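Local coordinates for protein basic helix-loop-helix, putative, expressed (PDB 5LW0) that binds ADP-ribose through its macrodomain and probably takes part in ADP-ribosylation-linked repair of DNA interstrand crosslinks, at residues D65-Q68 / N72-L75. Numbering follows the deposited sequence.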
ATOM      1  N   ASP A  65       4.966   8.837 -11.938  1.00 15.19           N
ATOM      2  CA  ASP A  65       5.993   8.060 -12.646  1.00 17.27           C
ATOM      3  C   ASP A  65       5.447   6.719 -13.163  1.00 17.11           C
ATOM      4  O   ASP A  65       5.670   6.382 -14.317  1.00 19.21           O
ATOM      5  CB  ASP A  65       7.216   7.847 -11.781  1.00 18.57           C
ATOM      6  CG  ASP A  65       8.081   9.152 -11.596  1.00 24.67           C
ATOM      7  OD1 ASP A  65       7.829  10.145 -12.301  1.00 28.50           O
ATOM      8  OD2 ASP A  65       8.978   9.158 -10.703  1.00 27.23           O
ATOM      9  N   ILE A  66       4.712   5.929 -12.336  1.00 14.96           N
ATOM     10  CA  ILE A  66       4.218   4.673 -12.788  1.00 15.53           C
ATOM     11  C   ILE A  66       3.096   4.838 -13.881  1.00 15.17           C
ATOM     12  O   ILE A  66       3.015   4.019 -14.810  1.00 17.18           O
ATOM     13  CB  ILE A  66       3.789   3.727 -11.606  1.00 16.53           C
ATOM     14  CG1 ILE A  66       3.665   2.287 -12.099  1.00 17.96           C
ATOM     15  CG2 ILE A  66       2.470   4.126 -11.021  1.00 15.55           C
ATOM     16  CD1 ILE A  66       4.998   1.609 -12.209  1.00 22.82           C
ATOM     17  N   LEU A  67       2.236   5.836 -13.724  1.00 15.18           N
ATOM     18  CA  LEU A  67       1.122   6.008 -14.649  1.00 16.09           C
ATOM     19  C   LEU A  67       1.634   6.467 -15.987  1.00 17.88           C
ATOM     20  O   LEU A  67       0.971   6.188 -17.020  1.00 22.50           O
ATOM     21  CB  LEU A  67       0.135   7.029 -14.128  1.00 16.98           C
ATOM     22  CG  LEU A  67      -0.679   6.606 -12.912  1.00 17.82           C
ATOM     23  CD1 LEU A  67      -1.620   7.760 -12.473  1.00 17.55           C
ATOM     24  CD2 LEU A  67      -1.417   5.332 -13.153  1.00 16.59           C
ATOM     25  N   GLN A  68       2.793   7.141 -16.000  1.00 19.11           N
ATOM     26  CA  GLN A  68       3.435   7.533 -17.281  1.00 22.60           C
ATOM     27  C   GLN A  68       3.880   6.295 -18.068  1.00 23.25           C
ATOM     28  O   GLN A  68       3.952   6.351 -19.277  1.00 26.48           O
ATOM     29  CB  GLN A  68       4.574   8.490 -17.010  1.00 26.78           C
ATOM     30  CG  GLN A  68       5.619   8.640 -18.098  1.00 43.60           C
ATOM     31  CD  GLN A  68       6.938   9.233 -17.553  1.00 57.56           C
ATOM     32  OE1 GLN A  68       7.896   8.493 -17.226  1.00 65.88           O
ATOM     33  NE2 GLN A  68       6.975  10.558 -17.408  1.00 63.04           N
ATOM     34  N   ASN A  72      -3.635   1.137 -18.249  1.00 29.88           N
ATOM     35  CA  ASN A  72      -4.693   0.221 -17.895  1.00 34.06           C
ATOM     36  C   ASN A  72      -4.564  -0.251 -16.465  1.00 26.99           C
ATOM     37  O   ASN A  72      -4.940  -1.346 -16.153  1.00 27.77           O
ATOM     38  CB  ASN A  72      -4.702  -0.987 -18.851  1.00 43.23           C
ATOM     39  CG  ASN A  72      -4.830  -0.579 -20.337  1.00 57.11           C
ATOM     40  OD1 ASN A  72      -4.116  -1.105 -21.212  1.00 72.56           O
ATOM     41  ND2 ASN A  72      -5.695   0.390 -20.612  1.00 60.39           N
ATOM     42  N   ILE A  73      -3.926   0.553 -15.629  1.00 21.27           N
ATOM     43  CA  ILE A  73      -3.925   0.264 -14.159  1.00 19.94           C
ATOM     44  C   ILE A  73      -4.577   1.411 -13.470  1.00 16.91           C
ATOM     45  O   ILE A  73      -4.599   2.524 -13.967  1.00 18.18           O
ATOM     46  CB  ILE A  73      -2.523   0.033 -13.566  1.00 19.33           C
ATOM     47  CG1 ILE A  73      -1.583   1.239 -13.829  1.00 20.45           C
ATOM     48  CG2 ILE A  73      -1.944  -1.265 -14.074  1.00 21.00           C
ATOM     49  CD1 ILE A  73      -0.310   1.234 -12.976  1.00 22.42           C
ATOM     50  N   ARG A  74      -5.106   1.130 -12.286  1.00 14.00           N
ATOM     51  CA  ARG A  74      -5.707   2.151 -11.474  0.50 14.29           C
ATOM     52  C   ARG A  74      -5.161   2.025 -10.062  1.00 13.62           C
ATOM     53  O   ARG A  74      -5.008   0.923  -9.547  1.00 14.05           O
ATOM     54  CB  ARG A  74      -7.245   1.990 -11.480  0.50 15.28           C
ATOM     55  CG  ARG A  74      -7.981   3.073 -10.759  0.50 15.31           C
ATOM     56  CD  ARG A  74      -9.520   2.931 -10.999  0.50 15.72           C
ATOM     57  NE  ARG A  74     -10.055   1.698 -10.415  0.50 15.05           N
ATOM     58  CZ  ARG A  74     -11.343   1.460 -10.237  0.50 14.41           C
ATOM     59  NH1 ARG A  74     -12.230   2.435 -10.544  0.50 14.98           N
ATOM     60  NH2 ARG A  74     -11.737   0.311  -9.642  0.50 16.01           N
ATOM     61  N   LEU A  75      -4.852   3.173  -9.455  1.00 12.56           N
ATOM     62  CA  LEU A  75      -4.219   3.224  -8.138  1.00 12.93           C
ATOM     63  C   LEU A  75      -5.092   4.023  -7.194  1.00 13.23           C
ATOM     64  O   LEU A  75      -5.506   5.106  -7.520  1.00 14.63           O
ATOM     65  CB  LEU A  75      -2.851   3.907  -8.251  1.00 14.06           C
ATOM     66  CG  LEU A  75      -1.890   3.252  -9.264  1.00 16.46           C
ATOM     67  CD1 LEU A  75      -0.623   4.112  -9.432  1.00 17.43           C
ATOM     68  CD2 LEU A  75      -1.510   1.891  -8.817  1.00 15.90           C
TER
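L67 reaches from the last part of helix 52-69 to both I73 and L75. One methyl, CD2, does the touching. L67 CD2 lies 4.2 Å from I73 CG1 and 4.0 Å from L75 CD1. The L67 and L75 side chains run past each other in opposite directions. With chi1 at -70°, CG of L67 stands anti to its carbonyl carbon, and chi2 near 180° completes the placing of CD2 against I73 and L75. I73 points its CB at the helix, and I73 CD1 also meets I66 CG1 at 4.2 Å. No hydrogen bond links the two segments, and the contact is purely apolar. It belongs to the beta-alpha-beta unit of strand 37-40, helix 52-69 and strand 74-79 in the macrodomain. Here the end of the helix packs on the start of strand 74-79, which runs parallel to strand 37-40, and on I73, the loop residue just before it. The side chains of I66 and L75 cross at about a right angle. Their pair is tight, with I66 CG2 3.5 Å from L75 CD1. L75 CD1 thus touches both I66 and L67. F226 of helix 208-230 touches I73 and L75, while F104 of strand 104-108 touches L67 and L75.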